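Long-range contact in alanine racemase 1 (Caldanaerobacter subterraneus subsp. tengcongensis MB4, PDB 4Y2W), which belongs to the alanine racemase family, whose chains join an eight-stranded parallel alpha/beta barrel to a second domain built mainly of beta strands: residues Pro8-Asn21 with Val242-Val254. The protein carries 1 engineered substitution. Numbering follows the deposited sequence.
Sequences PTRVEVYLDAITHN and VELRETLRFTTRV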
ATOM      1  N   PRO A   8       4.056  17.089   2.017  1.00 37.21           N
ATOM      2  CA  PRO A   8       3.482  17.361   3.335  1.00 37.60           C
ATOM      3  C   PRO A   8       3.114  16.083   4.095  1.00 37.51           C
ATOM      4  O   PRO A   8       3.560  15.896   5.228  1.00 37.69           O
ATOM      5  CB  PRO A   8       2.240  18.196   3.011  1.00 37.66           C
ATOM      6  CG  PRO A   8       2.554  18.850   1.714  1.00 37.12           C
ATOM      7  CD  PRO A   8       3.369  17.849   0.957  1.00 37.28           C
ATOM      8  N   THR A   9       2.319  15.217   3.468  1.00 37.30           N
ATOM      9  CA  THR A   9       1.979  13.918   4.045  1.00 37.09           C
ATOM     10  C   THR A   9       3.225  13.037   4.032  1.00 37.95           C
ATOM     11  O   THR A   9       3.805  12.803   2.973  1.00 37.74           O
ATOM     12  CB  THR A   9       0.835  13.241   3.267  1.00 36.47           C
ATOM     13  OG1 THR A   9      -0.378  13.968   3.482  1.00 36.25           O
ATOM     14  CG2 THR A   9       0.628  11.804   3.713  1.00 36.87           C
ATOM     15  N   ARG A  10       3.637  12.558   5.206  1.00 38.58           N
ATOM     16  CA  ARG A  10       4.913  11.850   5.338  1.00 38.87           C
ATOM     17  C   ARG A  10       4.965  10.897   6.524  1.00 39.52           C
ATOM     18  O   ARG A  10       4.160  10.986   7.453  1.00 39.85           O
ATOM     19  CB  ARG A  10       6.051  12.862   5.493  1.00 39.11           C
ATOM     20  CG  ARG A  10       6.010  13.656   6.794  1.00 39.10           C
ATOM     21  CD  ARG A  10       7.037  14.774   6.798  1.00 39.72           C
ATOM     22  NE  ARG A  10       6.747  15.796   5.792  1.00 40.13           N
ATOM     23  CZ  ARG A  10       7.543  16.825   5.509  1.00 40.65           C
ATOM     24  NH1 ARG A  10       8.693  16.996   6.149  1.00 40.01           N
ATOM     25  NH2 ARG A  10       7.183  17.693   4.574  1.00 41.85           N
ATOM     26  N   VAL A  11       5.943   9.995   6.477  1.00 39.73           N
ATOM     27  CA  VAL A  11       6.293   9.145   7.607  1.00 39.13           C
ATOM     28  C   VAL A  11       7.649   9.591   8.128  1.00 38.34           C
ATOM     29  O   VAL A  11       8.604   9.691   7.364  1.00 38.23           O
ATOM     30  CB  VAL A  11       6.337   7.656   7.197  1.00 39.46           C
ATOM     31  CG1 VAL A  11       7.276   6.856   8.088  1.00 40.04           C
ATOM     32  CG2 VAL A  11       4.940   7.061   7.245  1.00 39.98           C
ATOM     33  N   GLU A  12       7.719   9.875   9.425  1.00 38.47           N
ATOM     34  CA  GLU A  12       8.984  10.179  10.084  1.00 39.70           C
ATOM     35  C   GLU A  12       9.469   8.927  10.811  1.00 40.48           C
ATOM     36  O   GLU A  12       8.838   8.484  11.781  1.00 41.99           O
ATOM     37  CB  GLU A  12       8.813  11.338  11.072  1.00 39.46           C
ATOM     38  CG  GLU A  12       8.468  12.670  10.420  1.00 38.96           C
ATOM     39  CD  GLU A  12       8.321  13.814  11.413  1.00 38.93           C
ATOM     40  OE1 GLU A  12       8.230  13.560  12.633  1.00 37.71           O
ATOM     41  OE2 GLU A  12       8.287  14.981  10.967  1.00 39.77           O
ATOM     42  N   VAL A  13      10.572   8.352  10.333  1.00 39.47           N
ATOM     43  CA  VAL A  13      11.159   7.155  10.942  1.00 39.60           C
ATOM     44  C   VAL A  13      12.275   7.535  11.912  1.00 40.55           C
ATOM     45  O   VAL A  13      13.240   8.202  11.531  1.00 40.67           O
ATOM     46  CB  VAL A  13      11.715   6.197   9.869  1.00 38.95           C
ATOM     47  CG1 VAL A  13      12.500   5.055  10.501  1.00 38.55           C
ATOM     48  CG2 VAL A  13      10.576   5.661   9.020  1.00 39.17           C
ATOM     49  N   TYR A  14      12.138   7.097  13.162  1.00 41.96           N
ATOM     50  CA  TYR A  14      13.115   7.397  14.208  1.00 42.49           C
ATOM     51  C   TYR A  14      14.039   6.207  14.413  1.00 42.25           C
ATOM     52  O   TYR A  14      13.728   5.281  15.158  1.00 42.19           O
ATOM     53  CB  TYR A  14      12.401   7.798  15.500  1.00 43.46           C
ATOM     54  CG  TYR A  14      11.681   9.112  15.336  1.00 44.05           C
ATOM     55  CD1 TYR A  14      10.446   9.171  14.700  1.00 44.99           C
ATOM     56  CD2 TYR A  14      12.260  10.302  15.756  1.00 44.84           C
ATOM     57  CE1 TYR A  14       9.791  10.376  14.512  1.00 45.49           C
ATOM     58  CE2 TYR A  14      11.613  11.513  15.575  1.00 45.83           C
ATOM     59  CZ  TYR A  14      10.376  11.543  14.952  1.00 45.79           C
ATOM     60  OH  TYR A  14       9.725  12.738  14.768  1.00 46.82           O
ATOM     61  N   LEU A  15      15.180   6.255  13.733  1.00 42.84           N
ATOM     62  CA  LEU A  15      16.135   5.148  13.711  1.00 42.90           C
ATOM     63  C   LEU A  15      16.717   4.835  15.085  1.00 42.47           C
ATOM     64  O   LEU A  15      16.916   3.668  15.417  1.00 41.14           O
ATOM     65  CB  LEU A  15      17.266   5.448  12.724  1.00 42.54           C
ATOM     66  CG  LEU A  15      16.830   5.522  11.260  1.00 42.58           C
ATOM     67  CD1 LEU A  15      17.878   6.249  10.434  1.00 42.59           C
ATOM     68  CD2 LEU A  15      16.551   4.132  10.697  1.00 42.79           C
ATOM     69  N   ASP A  16      16.988   5.872  15.876  1.00 43.78           N
ATOM     70  CA  ASP A  16      17.510   5.691  17.240  1.00 44.84           C
ATOM     71  C   ASP A  16      16.501   5.011  18.186  1.00 44.58           C
ATOM     72  O   ASP A  16      16.892   4.432  19.198  1.00 44.84           O
ATOM     73  CB  ASP A  16      18.000   7.022  17.831  1.00 45.39           C
ATOM     74  CG  ASP A  16      16.923   8.092  17.857  1.00 46.17           C
ATOM     75  OD1 ASP A  16      16.635   8.682  16.792  1.00 46.51           O
ATOM     76  OD2 ASP A  16      16.381   8.361  18.947  1.00 47.46           O
ATOM     77  N   ALA A  17      15.214   5.088  17.854  1.00 44.76           N
ATOM     78  CA  ALA A  17      14.171   4.383  18.598  1.00 45.73           C
ATOM     79  C   ALA A  17      14.105   2.901  18.225  1.00 46.73           C
ATOM     80  O   ALA A  17      13.770   2.059  19.059  1.00 47.14           O
ATOM     81  CB  ALA A  17      12.820   5.045  18.366  1.00 45.61           C
ATOM     82  N   ILE A  18      14.409   2.588  16.970  1.00 48.04           N
ATOM     83  CA  ILE A  18      14.455   1.199  16.506  1.00 48.57           C
ATOM     84  C   ILE A  18      15.670   0.482  17.104  1.00 48.56           C
ATOM     85  O   ILE A  18      15.561  -0.654  17.566  1.00 47.33           O
ATOM     86  CB  ILE A  18      14.498   1.120  14.963  1.00 48.56           C
ATOM     87  CG1 ILE A  18      13.211   1.694  14.366  1.00 48.89           C
ATOM     88  CG2 ILE A  18      14.690  -0.319  14.495  1.00 48.83           C
ATOM     89  CD1 ILE A  18      13.322   2.052  12.896  1.00 49.14           C
ATOM     90  N   THR A  19      16.822   1.150  17.095  1.00 49.39           N
ATOM     91  CA  THR A  19      18.036   0.597  17.698  1.00 49.78           C
ATOM     92  C   THR A  19      17.851   0.407  19.202  1.00 50.40           C
ATOM     93  O   THR A  19      18.347  -0.564  19.771  1.00 50.89           O
ATOM     94  CB  THR A  19      19.279   1.483  17.448  1.00 48.77           C
ATOM     95  OG1 THR A  19      19.036   2.810  17.925  1.00 47.77           O
ATOM     96  CG2 THR A  19      19.625   1.530  15.968  1.00 48.81           C
ATOM     97  N   HIS A  20      17.137   1.334  19.839  1.00 50.99           N
ATOM     98  CA  HIS A  20      16.810   1.208  21.257  1.00 51.10           C
ATOM     99  C   HIS A  20      15.953  -0.025  21.531  1.00 50.76           C
ATOM    100  O   HIS A  20      16.266  -0.809  22.423  1.00 51.05           O
ATOM    101  CB  HIS A  20      16.077   2.446  21.766  1.00 51.76           C
ATOM    102  CG  HIS A  20      15.506   2.279  23.139  1.00 53.22           C
ATOM    103  ND1 HIS A  20      16.150   2.722  24.273  1.00 54.68           N
ATOM    104  CD2 HIS A  20      14.360   1.694  23.561  1.00 53.23           C
ATOM    105  CE1 HIS A  20      15.419   2.432  25.333  1.00 55.30           C
ATOM    106  NE2 HIS A  20      14.327   1.807  24.928  1.00 54.76           N
ATOM    107  N   ASN A  21      14.866  -0.177  20.777  1.00 50.50           N
ATOM    108  CA  ASN A  21      13.982  -1.339  20.917  1.00 50.40           C
ATOM    109  C   ASN A  21      14.721  -2.643  20.643  1.00 50.73           C
ATOM    110  O   ASN A  21      14.432  -3.667  21.259  1.00 50.73           O
ATOM    111  CB  ASN A  21      12.778  -1.233  19.974  1.00 50.87           C
ATOM    112  CG  ASN A  21      11.840  -0.098  20.338  1.00 51.18           C
ATOM    113  OD1 ASN A  21      11.906   0.455  21.435  1.00 50.80           O
ATOM    114  ND2 ASN A  21      10.956   0.253  19.412  1.00 51.65           N
ATOM    115  N   VAL A 242       9.421  -5.057  28.435  1.00 69.69           N
ATOM    116  CA  VAL A 242      10.358  -4.171  27.739  1.00 66.89           C
ATOM    117  C   VAL A 242       9.826  -2.739  27.653  1.00 63.66           C
ATOM    118  O   VAL A 242       8.618  -2.519  27.692  1.00 60.96           O
ATOM    119  CB  VAL A 242      10.685  -4.692  26.318  1.00 66.28           C
ATOM    120  CG1 VAL A 242      11.275  -6.093  26.390  1.00 66.50           C
ATOM    121  CG2 VAL A 242       9.457  -4.675  25.413  1.00 65.56           C
ATOM    122  N   GLU A 243      10.743  -1.780  27.535  1.00 63.21           N
ATOM    123  CA  GLU A 243      10.397  -0.362  27.404  1.00 63.94           C
ATOM    124  C   GLU A 243      10.591   0.099  25.958  1.00 61.83           C
ATOM    125  O   GLU A 243      11.708   0.413  25.544  1.00 60.92           O
ATOM    126  CB  GLU A 243      11.269   0.487  28.330  1.00 65.97           C
ATOM    127  CG  GLU A 243      10.873   1.960  28.376  1.00 68.86           C
ATOM    128  CD  GLU A 243      12.047   2.909  28.178  1.00 71.39           C
ATOM    129  OE1 GLU A 243      11.852   3.958  27.526  1.00 71.34           O
ATOM    130  OE2 GLU A 243      13.160   2.610  28.665  1.00 73.90           O
ATOM    131  N   LEU A 244       9.499   0.154  25.201  1.00 59.55           N
ATOM    132  CA  LEU A 244       9.565   0.519  23.787  1.00 58.66           C
ATOM    133  C   LEU A 244       9.436   2.024  23.575  1.00 56.62           C
ATOM    134  O   LEU A 244       8.727   2.707  24.320  1.00 54.91           O
ATOM    135  CB  LEU A 244       8.482  -0.217  22.990  1.00 58.75           C
ATOM    136  CG  LEU A 244       8.572  -1.746  23.005  1.00 59.59           C
ATOM    137  CD1 LEU A 244       7.355  -2.372  22.336  1.00 59.69           C
ATOM    138  CD2 LEU A 244       9.853  -2.234  22.346  1.00 58.94           C
ATOM    139  N   ARG A 245      10.138   2.527  22.558  1.00 54.40           N
ATOM    140  CA  ARG A 245      10.023   3.921  22.132  1.00 53.33           C
ATOM    141  C   ARG A 245       9.323   4.002  20.778  1.00 50.40           C
ATOM    142  O   ARG A 245       9.320   3.045  20.004  1.00 49.57           O
ATOM    143  CB  ARG A 245      11.401   4.590  22.063  1.00 54.22           C
ATOM    144  CG  ARG A 245      12.160   4.549  23.382  1.00 55.67           C
ATOM    145  CD  ARG A 245      13.091   5.736  23.588  1.00 56.76           C
ATOM    146  NE  ARG A 245      14.161   5.829  22.590  1.00 57.80           N
ATOM    147  CZ  ARG A 245      14.151   6.614  21.508  1.00 57.19           C
ATOM    148  NH1 ARG A 245      13.118   7.407  21.228  1.00 56.17           N
ATOM    149  NH2 ARG A 245      15.199   6.605  20.688  1.00 56.85           N
ATOM    150  N   GLU A 246       8.730   5.157  20.506  1.00 47.81           N
ATOM    151  CA  GLU A 246       7.974   5.372  19.281  1.00 46.96           C
ATOM    152  C   GLU A 246       8.929   5.470  18.100  1.00 45.14           C
ATOM    153  O   GLU A 246       9.847   6.296  18.111  1.00 45.62           O
ATOM    154  CB  GLU A 246       7.148   6.653  19.401  1.00 47.69           C
ATOM    155  CG  GLU A 246       6.028   6.780  18.384  1.00 47.47           C
ATOM    156  CD  GLU A 246       5.206   8.031  18.611  1.00 47.36           C
ATOM    157  OE1 GLU A 246       4.084   7.904  19.135  1.00 47.74           O
ATOM    158  OE2 GLU A 246       5.691   9.140  18.294  1.00 46.41           O
ATOM    159  N   THR A 247       8.714   4.622  17.093  1.00 42.69           N
ATOM    160  CA  THR A 247       9.623   4.514  15.950  1.00 42.11           C
ATOM    161  C   THR A 247       9.116   5.211  14.690  1.00 42.46           C
ATOM    162  O   THR A 247       9.919   5.621  13.849  1.00 42.87           O
ATOM    163  CB  THR A 247       9.903   3.041  15.600  1.00 41.64           C
ATOM    164  OG1 THR A 247       8.665   2.344  15.427  1.00 41.30           O
ATOM    165  CG2 THR A 247      10.703   2.373  16.699  1.00 42.16           C
ATOM    166  N   LEU A 248       7.797   5.336  14.554  1.00 42.09           N
ATOM    167  CA  LEU A 248       7.194   5.950  13.373  1.00 41.72           C
ATOM    168  C   LEU A 248       6.155   6.999  13.736  1.00 42.18           C
ATOM    169  O   LEU A 248       5.305   6.763  14.594  1.00 42.53           O
ATOM    170  CB  LEU A 248       6.532   4.880  12.511  1.00 40.76           C
ATOM    171  CG  LEU A 248       5.826   5.365  11.242  1.00 40.33           C
ATOM    172  CD1 LEU A 248       5.972   4.328  10.137  1.00 40.11           C
ATOM    173  CD2 LEU A 248       4.358   5.703  11.482  1.00 40.51           C
ATOM    174  N   ARG A 249       6.217   8.147  13.062  1.00 42.46           N
ATOM    175  CA  ARG A 249       5.148   9.144  13.135  1.00 42.73           C
ATOM    176  C   ARG A 249       4.582   9.415  11.738  1.00 41.67           C
ATOM    177  O   ARG A 249       5.273   9.951  10.872  1.00 42.34           O
ATOM    178  CB  ARG A 249       5.648  10.444  13.762  1.00 43.17           C
ATOM    179  CG  ARG A 249       6.066  10.321  15.218  1.00 44.23           C
ATOM    180  CD  ARG A 249       5.804  11.617  15.969  1.00 45.12           C
ATOM    181  NE  ARG A 249       6.354  12.773  15.260  1.00 45.49           N
ATOM    182  CZ  ARG A 249       5.884  14.019  15.329  1.00 45.31           C
ATOM    183  NH1 ARG A 249       4.829  14.326  16.082  1.00 44.75           N
ATOM    184  NH2 ARG A 249       6.477  14.976  14.627  1.00 46.43           N
ATOM    185  N   PHE A 250       3.325   9.032  11.530  1.00 39.96           N
ATOM    186  CA  PHE A 250       2.634   9.244  10.263  1.00 39.04           C
ATOM    187  C   PHE A 250       1.948  10.600  10.345  1.00 38.14           C
ATOM    188  O   PHE A 250       0.994  10.762  11.098  1.00 37.67           O
ATOM    189  CB  PHE A 250       1.621   8.114  10.037  1.00 38.86           C
ATOM    190  CG  PHE A 250       1.010   8.071   8.659  1.00 38.80           C
ATOM    191  CD1 PHE A 250       1.497   8.843   7.604  1.00 38.95           C
ATOM    192  CD2 PHE A 250      -0.049   7.205   8.410  1.00 38.76           C
ATOM    193  CE1 PHE A 250       0.920   8.772   6.348  1.00 38.82           C
ATOM    194  CE2 PHE A 250      -0.626   7.130   7.156  1.00 39.24           C
ATOM    195  CZ  PHE A 250      -0.141   7.914   6.123  1.00 39.05           C
ATOM    196  N   THR A 251       2.451  11.573   9.586  1.00 37.61           N
ATOM    197  CA  THR A 251       2.016  12.963   9.719  1.00 37.49           C
ATOM    198  C   THR A 251       1.626  13.607   8.387  1.00 37.16           C
ATOM    199  O   THR A 251       2.003  13.128   7.314  1.00 37.52           O
ATOM    200  CB  THR A 251       3.120  13.817  10.371  1.00 37.90           C
ATOM    201  OG1 THR A 251       4.154  14.090   9.418  1.00 37.78           O
ATOM    202  CG2 THR A 251       3.717  13.097  11.582  1.00 38.12           C
ATOM    203  N   THR A 252       0.863  14.695   8.479  1.00 35.98           N
ATOM    204  CA  THR A 252       0.510  15.522   7.322  1.00 35.43           C
ATOM    205  C   THR A 252       0.334  16.982   7.746  1.00 35.65           C
ATOM    206  O   THR A 252       0.603  17.332   8.895  1.00 35.51           O
ATOM    207  CB  THR A 252      -0.763  15.014   6.624  1.00 35.09           C
ATOM    208  OG1 THR A 252      -0.961  15.746   5.410  1.00 35.17           O
ATOM    209  CG2 THR A 252      -1.988  15.172   7.513  1.00 35.23           C
ATOM    210  N   ARG A 253      -0.109  17.831   6.820  1.00 35.84           N
ATOM    211  CA  ARG A 253      -0.194  19.268   7.082  1.00 36.59           C
ATOM    212  C   ARG A 253      -1.555  19.856   6.736  1.00 36.55           C
ATOM    213  O   ARG A 253      -2.283  19.327   5.894  1.00 36.14           O
ATOM    214  CB  ARG A 253       0.880  20.014   6.289  1.00 37.32           C
ATOM    215  CG  ARG A 253       2.305  19.592   6.603  1.00 37.77           C
ATOM    216  CD  ARG A 253       2.783  20.151   7.930  1.00 38.24           C
ATOM    217  NE  ARG A 253       3.929  19.400   8.444  1.00 39.32           N
ATOM    218  CZ  ARG A 253       4.792  19.842   9.359  1.00 39.39           C
ATOM    219  NH1 ARG A 253       4.675  21.059   9.894  1.00 38.84           N
ATOM    220  NH2 ARG A 253       5.792  19.058   9.736  1.00 39.94           N
ATOM    221  N   VAL A 254      -1.882  20.970   7.387  1.00 36.20           N
ATOM    222  CA  VAL A 254      -3.097  21.700   7.065  1.00 36.23           C
ATOM    223  C   VAL A 254      -2.859  22.420   5.741  1.00 35.97           C
ATOM    224  O   VAL A 254      -1.891  23.170   5.588  1.00 35.90           O
ATOM    225  CB  VAL A 254      -3.502  22.695   8.173  1.00 37.06           C
ATOM    226  CG1 VAL A 254      -4.771  23.441   7.780  1.00 36.88           C
ATOM    227  CG2 VAL A 254      -3.714  21.966   9.495  1.00 37.55           C
TER
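Glu12 and Arg249, a directly opposed pair in neighbouring antiparallel strands, illustrate how one carboxylate oxygen can be shared between a cross-strand salt bridge and a third residue. Their side chains run alongside each other in the same direction, and Arg249 NH2 reaches Glu12 OE1 on the syn side at 3.0 Å, with carboxylate and guanidinium planes 47° apart. The hydroxyl of Tyr14 donates from its OH to Glu12 OE1 at 2.7 Å from the opposite face of the carboxylate; two donors on the one oxygen should limit rotation of the carboxylate. Arg249 is held further by Glu334 and by the carbonyl of Thr340. On the reverse face of the sheet, the Val11 and Leu248 side chains cross at about a right angle, CG1 of the valine touching CD1 of the leucine, while the other valine methyl, CG2, approaches the Phe250 ring.

Beyond the strands, helix 15-28 rests on residues 243-247. Arg245, its chain bent at chi2 and chi3, lays CG over one face of the His20 imidazole, as a CH-pi contact, and its guanidinium over Ala17; Arg245 NH2 bridges to Asp16 OD2 at 2.7 Å from above the carboxylate plane. His20 CG lies anti to the backbone N (chi1 170°), which lets NE2 donate a hydrogen bond to Glu243 O, at 3.0 Å and in the ring plane. Asn21 grips the Arg245 backbone twice: OD1 takes its N-H on a lone pair at 2.9 Å, and ND2 donates to its O at 3.3 Å.

Strand 10-14 also pairs, in parallel, with strand 372-376. The N-terminal strand is thus built into the mixed sheet of the beta domain, and the helix after it leads into the TIM barrel, the two-domain architecture of alanine racemases.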